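Local structure of mandelate racemase/muconate lactonizing enzyme (Polaromonas sp., 2OG9) at residues Lys182-Gln187 with Met211-Gln216; Asp91-Ala96 with Asp128-Arg133; Ala317-Val322 with Glu338-Leu343. The protein probably abstracts the alpha-proton of a carboxylate substrate in a metal-assisted reaction, as enzymes of the enolase superfamily do, possibly racemising mandelate. All coordinates share one frame; numbering follows the deposited sequence.

Contact 1 of 3, residues Lys182-Gln187 with Met211-Gln216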
loop_
_atom_site.group_PDB
_atom_site.type_symbol
_atom_site.label_atom_id
_atom_site.label_comp_id
_atom_site.label_asym_id
_atom_site.label_seq_id
_atom_site.Cartn_x
_atom_site.Cartn_y
_atom_site.Cartn_z
ATOM N N LYS A 182 -5.326 8.806 -38.064
ATOM C CA LYS A 182 -4.620 7.791 -37.291
ATOM C C LYS A 182 -3.705 7.023 -38.237
ATOM O O LYS A 182 -4.160 6.471 -39.236
ATOM C CB LYS A 182 -5.591 6.822 -36.611
ATOM C CG LYS A 182 -4.872 5.738 -35.809
ATOM C CD LYS A 182 -5.750 5.155 -34.710
ATOM C CE LYS A 182 -6.852 4.271 -35.256
ATOM N NZ LYS A 182 -6.387 2.893 -35.552
ATOM N N LEU A 183 -2.413 7.001 -37.926
ATOM C CA LEU A 183 -1.446 6.305 -38.766
ATOM C C LEU A 183 -1.027 4.973 -38.163
ATOM O O LEU A 183 -0.750 4.878 -36.966
ATOM C CB LEU A 183 -0.199 7.168 -38.977
ATOM C CG LEU A 183 -0.386 8.546 -39.615
ATOM C CD1 LEU A 183 0.941 9.288 -39.609
ATOM C CD2 LEU A 183 -0.914 8.396 -41.034
ATOM N N LYS A 184 -0.988 3.943 -39.002
ATOM C CA LYS A 184 -0.581 2.621 -38.557
ATOM C C LYS A 184 0.940 2.575 -38.487
ATOM O O LYS A 184 1.624 2.994 -39.423
ATOM C CB LYS A 184 -1.074 1.554 -39.536
ATOM C CG LYS A 184 -2.583 1.389 -39.589
ATOM C CD LYS A 184 -3.122 0.741 -38.322
ATOM C CE LYS A 184 -4.613 0.465 -38.441
ATOM N NZ LYS A 184 -4.921 -0.366 -39.640
ATOM N N VAL A 185 1.463 2.083 -37.367
ATOM C CA VAL A 185 2.904 1.958 -37.174
ATOM C C VAL A 185 3.160 0.599 -36.537
ATOM O O VAL A 185 2.251 -0.221 -36.444
ATOM C CB VAL A 185 3.460 3.066 -36.245
ATOM C CG1 VAL A 185 3.227 4.435 -36.868
ATOM C CG2 VAL A 185 2.803 2.982 -34.867
ATOM N N GLY A 186 4.390 0.353 -36.105
ATOM C CA GLY A 186 4.691 -0.917 -35.472
ATOM C C GLY A 186 5.382 -1.934 -36.360
ATOM O O GLY A 186 5.230 -3.139 -36.165
ATOM N N GLN A 187 6.134 -1.456 -37.343
ATOM C CA GLN A 187 6.858 -2.354 -38.233
ATOM C C GLN A 187 8.294 -2.483 -37.733
ATOM O O GLN A 187 8.840 -1.552 -37.141
ATOM C CB GLN A 187 6.839 -1.816 -39.665
ATOM C CG GLN A 187 7.290 -0.374 -39.795
ATOM C CD GLN A 187 7.101 0.167 -41.199
ATOM O OE1 GLN A 187 7.250 1.366 -41.438
ATOM N NE2 GLN A 187 6.775 -0.717 -42.137
HETATM N N MSE A 211 -2.609 10.731 -34.655
HETATM C CA MSE A 211 -2.451 9.653 -33.684
HETATM C C MSE A 211 -1.836 8.455 -34.387
HETATM O O MSE A 211 -1.919 8.344 -35.603
HETATM C CB MSE A 211 -3.796 9.252 -33.045
HETATM C CG MSE A 211 -4.994 9.180 -33.977
HETATM SE SE MSE A 211 -5.894 10.891 -34.128
HETATM C CE MSE A 211 -7.346 10.654 -32.842
ATOM N N VAL A 212 -1.193 7.571 -33.630
ATOM C CA VAL A 212 -0.599 6.380 -34.221
ATOM C C VAL A 212 -1.115 5.129 -33.517
ATOM O O VAL A 212 -1.516 5.175 -32.348
ATOM C CB VAL A 212 0.953 6.410 -34.163
ATOM C CG1 VAL A 212 1.478 7.636 -34.899
ATOM C CG2 VAL A 212 1.433 6.406 -32.720
ATOM N N ASP A 213 -1.111 4.015 -34.243
ATOM C CA ASP A 213 -1.584 2.734 -33.733
ATOM C C ASP A 213 -0.485 1.706 -33.997
ATOM O O ASP A 213 -0.175 1.417 -35.155
ATOM C CB ASP A 213 -2.859 2.342 -34.483
ATOM C CG ASP A 213 -3.571 1.157 -33.867
ATOM O OD1 ASP A 213 -2.957 0.416 -33.069
ATOM O OD2 ASP A 213 -4.759 0.962 -34.198
ATOM N N ALA A 214 0.102 1.158 -32.934
ATOM C CA ALA A 214 1.181 0.179 -33.077
ATOM C C ALA A 214 0.683 -1.260 -33.118
ATOM O O ALA A 214 1.457 -2.186 -33.364
ATOM C CB ALA A 214 2.194 0.349 -31.948
ATOM N N ASN A 215 -0.610 -1.438 -32.866
ATOM C CA ASN A 215 -1.246 -2.752 -32.877
ATOM C C ASN A 215 -0.490 -3.854 -32.131
ATOM O O ASN A 215 -0.219 -4.920 -32.691
ATOM C CB ASN A 215 -1.499 -3.197 -34.321
ATOM C CG ASN A 215 -2.321 -2.189 -35.105
ATOM O OD1 ASN A 215 -1.850 -1.089 -35.405
ATOM N ND2 ASN A 215 -3.560 -2.554 -35.430
ATOM N N GLN A 216 -0.160 -3.595 -30.867
ATOM C CA GLN A 216 0.536 -4.561 -30.017
ATOM C C GLN A 216 1.827 -5.108 -30.622
ATOM O O GLN A 216 2.239 -6.216 -30.284
ATOM C CB GLN A 216 -0.381 -5.751 -29.704
ATOM C CG GLN A 216 -1.776 -5.399 -29.205
ATOM C CD GLN A 216 -2.605 -6.631 -28.869
ATOM O OE1 GLN A 216 -2.277 -7.383 -27.953
ATOM N NE2 GLN A 216 -3.684 -6.842 -29.615
#
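Residues K182-K184 and M211-D213 pair as adjacent parallel strands of a beta-alpha-beta unit in the enolase-type TIM barrel, with helix 190-204 as the crossover. The backbone ladder starts with L183 N to M211 O at 2.7 Å. D213 N then bonds to L183 O, and V185 N closes the series on D213 O at 2.8 Å. K182, K184, M211 and D213 share one face of the sheet. L183 and V212 lie on the other, where L183 packs on V200 of the crossover helix. K182 CB lies 3.6 Å from CG of selenomethionine M211, the two side chains crossing at about a right angle. The K182 chain then bends at chi3 (72°) and chi4, which brings its amine to D213. NZ makes a salt bridge with D213 OD2 at 2.9 Å, on the anti lone pair of that oxygen. E239 OE2 also comes close to D213 OD2 and forms a weak, long ion pair with K182 NZ. A methionine in place of K182 is likely to leave D213 OD2 without its salt-bridge partner, with E239 OE2 still close by. K182 and K184 fit the KxK pattern of the mandelate racemase group, and D213 and E239 fit its metal-ligand positions, so this is probably active-site wall. At the end of the strand, D213 OD1 accepts from N215 N at 3.0 Å in an Asx turn.

Contact 2 of 3, residues Asp91-Ala96 with Asp128-Arg133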
loop_
_atom_site.group_PDB
_atom_site.type_symbol
_atom_site.label_atom_id
_atom_site.label_comp_id
_atom_site.label_asym_id
_atom_site.label_seq_id
_atom_site.Cartn_x
_atom_site.Cartn_y
_atom_site.Cartn_z
ATOM N N ASP A 91 -39.904 -9.383 -20.126
ATOM C CA ASP A 91 -40.158 -7.950 -20.246
ATOM C C ASP A 91 -38.889 -7.333 -20.852
ATOM O O ASP A 91 -37.843 -7.300 -20.207
ATOM C CB ASP A 91 -40.416 -7.355 -18.855
ATOM C CG ASP A 91 -40.894 -5.917 -18.912
ATOM O OD1 ASP A 91 -40.581 -5.227 -19.905
ATOM O OD2 ASP A 91 -41.570 -5.476 -17.959
ATOM N N PRO A 92 -38.968 -6.832 -22.098
ATOM C CA PRO A 92 -37.810 -6.230 -22.766
ATOM C C PRO A 92 -37.180 -5.026 -22.071
ATOM O O PRO A 92 -36.023 -4.693 -22.340
ATOM C CB PRO A 92 -38.357 -5.877 -24.151
ATOM C CG PRO A 92 -39.789 -5.525 -23.847
ATOM C CD PRO A 92 -40.187 -6.653 -22.912
ATOM N N SER A 93 -37.922 -4.375 -21.179
ATOM C CA SER A 93 -37.397 -3.202 -20.482
ATOM C C SER A 93 -36.365 -3.534 -19.401
ATOM O O SER A 93 -35.570 -2.678 -19.022
ATOM C CB SER A 93 -38.545 -2.394 -19.859
ATOM O OG SER A 93 -39.293 -1.707 -20.855
ATOM N N ASP A 94 -36.375 -4.766 -18.904
ATOM C CA ASP A 94 -35.431 -5.177 -17.864
ATOM C C ASP A 94 -34.164 -5.694 -18.539
ATOM O O ASP A 94 -33.797 -6.869 -18.423
ATOM C CB ASP A 94 -36.070 -6.260 -16.989
ATOM C CG ASP A 94 -37.285 -5.754 -16.242
ATOM O OD1 ASP A 94 -37.344 -4.538 -15.961
ATOM O OD2 ASP A 94 -38.177 -6.565 -15.913
ATOM N N ILE A 95 -33.494 -4.783 -19.240
ATOM C CA ILE A 95 -32.303 -5.100 -20.009
ATOM C C ILE A 95 -31.155 -5.760 -19.260
ATOM O O ILE A 95 -30.672 -6.814 -19.681
ATOM C CB ILE A 95 -31.790 -3.837 -20.740
ATOM C CG1 ILE A 95 -32.937 -3.229 -21.559
ATOM C CG2 ILE A 95 -30.613 -4.190 -21.645
ATOM C CD1 ILE A 95 -32.522 -2.068 -22.458
ATOM N N ALA A 96 -30.716 -5.154 -18.164
ATOM C CA ALA A 96 -29.613 -5.725 -17.386
ATOM C C ALA A 96 -30.003 -7.098 -16.839
ATOM O O ALA A 96 -29.204 -8.035 -16.863
ATOM C CB ALA A 96 -29.231 -4.788 -16.245
ATOM N N ASP A 128 -32.082 -0.502 -28.332
ATOM C CA ASP A 128 -32.636 0.133 -29.530
ATOM C C ASP A 128 -34.153 0.212 -29.373
ATOM O O ASP A 128 -34.770 1.251 -29.614
ATOM C CB ASP A 128 -32.268 -0.705 -30.764
ATOM C CG ASP A 128 -32.862 -0.155 -32.059
ATOM O OD1 ASP A 128 -32.734 1.057 -32.313
ATOM O OD2 ASP A 128 -33.446 -0.947 -32.832
ATOM N N LEU A 129 -34.740 -0.892 -28.930
ATOM C CA LEU A 129 -36.177 -0.979 -28.725
ATOM C C LEU A 129 -36.655 -0.019 -27.636
ATOM O O LEU A 129 -37.667 0.656 -27.804
ATOM C CB LEU A 129 -36.557 -2.429 -28.383
ATOM C CG LEU A 129 -38.027 -2.832 -28.207
ATOM C CD1 LEU A 129 -38.151 -4.349 -28.338
ATOM C CD2 LEU A 129 -38.548 -2.368 -26.858
ATOM N N LYS A 130 -35.931 0.060 -26.523
ATOM C CA LYS A 130 -36.345 0.961 -25.449
ATOM C C LYS A 130 -36.269 2.414 -25.901
ATOM O O LYS A 130 -37.150 3.211 -25.587
ATOM C CB LYS A 130 -35.481 0.772 -24.193
ATOM C CG LYS A 130 -35.861 1.719 -23.053
ATOM C CD LYS A 130 -35.109 1.409 -21.758
ATOM C CE LYS A 130 -35.570 0.083 -21.149
ATOM N NZ LYS A 130 -35.008 -0.110 -19.777
ATOM N N ALA A 131 -35.214 2.762 -26.628
ATOM C CA ALA A 131 -35.058 4.132 -27.120
ATOM C C ALA A 131 -36.233 4.489 -28.038
ATOM O O ALA A 131 -36.864 5.539 -27.884
ATOM C CB ALA A 131 -33.741 4.267 -27.875
ATOM N N LYS A 132 -36.519 3.604 -28.988
ATOM C CA LYS A 132 -37.625 3.804 -29.929
ATOM C C LYS A 132 -38.951 3.964 -29.187
ATOM O O LYS A 132 -39.818 4.746 -29.595
ATOM C CB LYS A 132 -37.711 2.624 -30.905
ATOM C CG LYS A 132 -36.585 2.586 -31.943
ATOM C CD LYS A 132 -36.584 1.289 -32.761
ATOM C CE LYS A 132 -35.498 1.318 -33.833
ATOM N NZ LYS A 132 -35.391 0.040 -34.602
ATOM N N ARG A 133 -39.102 3.222 -28.096
ATOM C CA ARG A 133 -40.311 3.277 -27.294
ATOM C C ARG A 133 -40.532 4.700 -26.791
ATOM O O ARG A 133 -41.669 5.158 -26.677
ATOM C CB ARG A 133 -40.205 2.301 -26.110
ATOM C CG ARG A 133 -41.459 2.198 -25.257
ATOM C CD ARG A 133 -41.185 1.482 -23.937
ATOM N NE ARG A 133 -40.878 0.063 -24.108
ATOM C CZ ARG A 133 -41.781 -0.868 -24.398
ATOM N NH1 ARG A 133 -43.054 -0.532 -24.551
ATOM N NH2 ARG A 133 -41.412 -2.136 -24.533
HETATM O O HOH W 1 -38.643 -1.417 -23.716
#
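The K130 side chain is extended through chi1 (179°) and chi2 and bends at chi3 (-69°), which carries NZ from its helix to the carbonyl of S93. R133, one turn further on, leaves the helix in the same way and also bends at chi3. K130 NZ donates to S93 O at 2.7 Å, in the carbonyl plane and on a lone pair. L141 O and K140 O of the third subunit accept from the same amine. K130 CE runs past I95 CD1 at 4.0 Å, the two side chains meeting at a slant. R133 reaches S93 through water. Its NE donates to water 1 at 2.7 Å, in the guanidinium plane, and that water bonds to S93 OG at 2.9 Å. Both residues have further polar partners: R133 NH2 forms a salt bridge with D13, and S93 OG bonds to S12 OG. P92 CG touches R133 NH2 at 3.8 Å, coming in at the guanidinium edge. P92 CB makes a looser apolar contact with L129 CD2 at 4.4 Å.

The segment before helix 95-104 is a type I turn from D91 to D94. D91 OD1 accepts S93 N at 3.1 Å in an Asx turn, which helps to set the S93 backbone. D91 and D94 both pair with K140 of the third subunit. The chemistry therefore joins an internal contact to a subunit interface: one buried ammonium is shared by a carbonyl of its own chain and two of a neighbour.

Contact 3 of 3, residues Ala317-Val322 with Glu338-Leu343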
loop_
_atom_site.group_PDB
_atom_site.type_symbol
_atom_site.label_atom_id
_atom_site.label_comp_id
_atom_site.label_asym_id
_atom_site.label_seq_id
_atom_site.Cartn_x
_atom_site.Cartn_y
_atom_site.Cartn_z
ATOM N N ALA A 317 -17.365 0.042 -34.858
ATOM C CA ALA A 317 -18.802 0.317 -34.870
ATOM C C ALA A 317 -19.237 1.738 -34.534
ATOM O O ALA A 317 -19.894 1.964 -33.516
ATOM C CB ALA A 317 -19.504 -0.657 -33.936
HETATM N N MSE A 318 -18.901 2.691 -35.394
HETATM C CA MSE A 318 -19.284 4.076 -35.148
HETATM C C MSE A 318 -20.804 4.244 -35.107
HETATM O O MSE A 318 -21.313 5.120 -34.407
HETATM C CB MSE A 318 -18.707 4.987 -36.234
HETATM C CG MSE A 318 -19.150 4.646 -37.645
HETATM SE SE MSE A 318 -18.512 6.004 -38.882
HETATM C CE MSE A 318 -19.642 5.574 -40.426
ATOM N N GLU A 319 -21.520 3.402 -35.853
ATOM C CA GLU A 319 -22.982 3.471 -35.909
ATOM C C GLU A 319 -23.589 3.340 -34.510
ATOM O O GLU A 319 -24.664 3.883 -34.219
ATOM C CB GLU A 319 -23.537 2.368 -36.827
ATOM C CG GLU A 319 -23.223 2.540 -38.323
ATOM C CD GLU A 319 -21.815 2.107 -38.713
ATOM O OE1 GLU A 319 -21.065 1.630 -37.835
ATOM O OE2 GLU A 319 -21.459 2.239 -39.905
ATOM N N LEU A 320 -22.892 2.610 -33.647
ATOM C CA LEU A 320 -23.330 2.418 -32.269
ATOM C C LEU A 320 -22.578 3.351 -31.319
ATOM O O LEU A 320 -23.180 4.017 -30.479
ATOM C CB LEU A 320 -23.095 0.963 -31.847
ATOM C CG LEU A 320 -23.217 0.620 -30.358
ATOM C CD1 LEU A 320 -24.606 0.953 -29.848
ATOM C CD2 LEU A 320 -22.922 -0.863 -30.164
ATOM N N HIS A 321 -21.260 3.421 -31.470
ATOM C CA HIS A 321 -20.455 4.245 -30.573
ATOM C C HIS A 321 -20.678 5.750 -30.625
ATOM O O HIS A 321 -20.395 6.445 -29.651
ATOM C CB HIS A 321 -18.975 3.919 -30.761
ATOM C CG HIS A 321 -18.623 2.528 -30.341
ATOM N ND1 HIS A 321 -18.978 2.012 -29.112
ATOM C CD2 HIS A 321 -17.957 1.541 -30.983
ATOM C CE1 HIS A 321 -18.544 0.768 -29.016
ATOM N NE2 HIS A 321 -17.920 0.458 -30.138
ATOM N N VAL A 322 -21.182 6.266 -31.741
ATOM C CA VAL A 322 -21.432 7.700 -31.808
ATOM C C VAL A 322 -22.467 8.066 -30.741
ATOM O O VAL A 322 -22.402 9.141 -30.132
ATOM C CB VAL A 322 -21.937 8.140 -33.215
ATOM C CG1 VAL A 322 -23.243 7.447 -33.570
ATOM C CG2 VAL A 322 -22.114 9.643 -33.238
ATOM N N GLU A 338 -15.770 3.491 -42.898
ATOM C CA GLU A 338 -16.853 3.050 -43.798
ATOM C C GLU A 338 -17.195 1.580 -44.011
ATOM O O GLU A 338 -18.221 1.294 -44.615
ATOM C CB GLU A 338 -16.607 3.706 -45.173
ATOM C CG GLU A 338 -15.354 3.181 -45.924
ATOM C CD GLU A 338 -14.014 3.574 -45.254
ATOM O OE1 GLU A 338 -13.871 4.732 -44.798
ATOM O OE2 GLU A 338 -13.091 2.729 -45.190
ATOM N N TRP A 339 -16.404 0.648 -43.487
ATOM C CA TRP A 339 -16.675 -0.785 -43.754
ATOM C C TRP A 339 -18.092 -1.366 -43.552
ATOM O O TRP A 339 -18.543 -2.201 -44.341
ATOM C CB TRP A 339 -15.708 -1.692 -42.974
ATOM C CG TRP A 339 -14.258 -1.384 -43.161
ATOM C CD1 TRP A 339 -13.721 -0.369 -43.894
ATOM C CD2 TRP A 339 -13.156 -2.058 -42.537
ATOM N NE1 TRP A 339 -12.352 -0.363 -43.764
ATOM C CE2 TRP A 339 -11.980 -1.389 -42.937
ATOM C CE3 TRP A 339 -13.052 -3.160 -41.674
ATOM C CZ2 TRP A 339 -10.710 -1.784 -42.505
ATOM C CZ3 TRP A 339 -11.790 -3.553 -41.245
ATOM C CH2 TRP A 339 -10.634 -2.865 -41.662
ATOM N N LEU A 340 -18.776 -0.947 -42.492
ATOM C CA LEU A 340 -20.096 -1.484 -42.210
ATOM C C LEU A 340 -21.268 -0.862 -42.967
ATOM O O LEU A 340 -22.359 -1.422 -42.965
ATOM C CB LEU A 340 -20.387 -1.394 -40.713
ATOM C CG LEU A 340 -19.323 -1.929 -39.754
ATOM C CD1 LEU A 340 -19.918 -1.977 -38.346
ATOM C CD2 LEU A 340 -18.869 -3.319 -40.180
ATOM N N GLU A 341 -21.054 0.284 -43.606
ATOM C CA GLU A 341 -22.131 0.975 -44.318
ATOM C C GLU A 341 -23.051 0.125 -45.207
ATOM O O GLU A 341 -24.262 0.317 -45.191
ATOM C CB GLU A 341 -21.556 2.139 -45.137
ATOM C CG GLU A 341 -20.867 3.189 -44.275
ATOM C CD GLU A 341 -20.454 4.424 -45.058
ATOM O OE1 GLU A 341 -19.975 4.274 -46.203
ATOM O OE2 GLU A 341 -20.597 5.543 -44.520
ATOM N N PRO A 342 -22.496 -0.819 -45.990
ATOM C CA PRO A 342 -23.326 -1.661 -46.864
ATOM C C PRO A 342 -24.425 -2.451 -46.145
ATOM O O PRO A 342 -25.399 -2.871 -46.764
ATOM C CB PRO A 342 -22.306 -2.598 -47.513
ATOM C CG PRO A 342 -21.072 -1.785 -47.550
ATOM C CD PRO A 342 -21.070 -1.119 -46.194
ATOM N N LEU A 343 -24.263 -2.651 -44.843
ATOM C CA LEU A 343 -25.232 -3.412 -44.058
ATOM C C LEU A 343 -26.486 -2.632 -43.700
ATOM O O LEU A 343 -27.522 -3.223 -43.397
ATOM C CB LEU A 343 -24.592 -3.890 -42.750
ATOM C CG LEU A 343 -23.339 -4.764 -42.782
ATOM C CD1 LEU A 343 -22.810 -4.917 -41.360
ATOM C CD2 LEU A 343 -23.658 -6.126 -43.387
HETATM O O HOH W 2 -18.939 1.545 -41.088
#
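E319 meets L340 and E341 through one water-mediated polar link and a few loose van der Waals contacts, with no direct hydrogen bond between the segments. The polar link uses water 2. This water donates to E319 OE2 at 2.9 Å and accepts from L340 N at the same distance. The E319 chain is bent at chi2 (80°), which turns its carboxylate toward L340, the two side chains crossing at a slant. The other carboxylate oxygen, OE1, is buried without a polar partner in the model and lies 3.8 Å from L340 CD1, a carboxylate oxygen against a methyl.

The remaining touches are van der Waals contacts. L340 CD1 approaches A317 CA, of the N-cap residue of helix 318-326, at 4.3 Å. CE of selenomethionine M318 ends 4.2 Å from E341 OE2.

As for charges, the two acids stay apart, with E319 OE2 5.7 Å from E341 OE2. E341 OE1 has a weak, long ion pair with R347.

Each segment is braced by its own backbone. A317 O accepts from both L320 N and H321 N, while E338 to E341 form a type I turn. The contact sets the start of a barrel-domain helix against the loop after strand 333-335. L320 packs on helix 289-292 behind it, and L340 and L343 reach L25 in strand 15-26 of the antiparallel sheet.

Overall arrangement
All three contacts are largely buried, but their settings differ. Contact 1 belongs to the parallel barrel sheet, and regular strand pairing carries it. Contact 2 lies in the N-terminal domain, about 38 Å from contact 1 between centres and across the centre of the chain. It depends on long basic side chains and is the one that a neighbouring subunit extensively covers. Contact 3 shares the barrel domain with contact 1 and lies nearest the chain centre. It has the smallest buried area and no direct hydrogen bond across it, only a water link. Its centre is about 21 Å from each of the others. No two contacts touch or share a helix or strand.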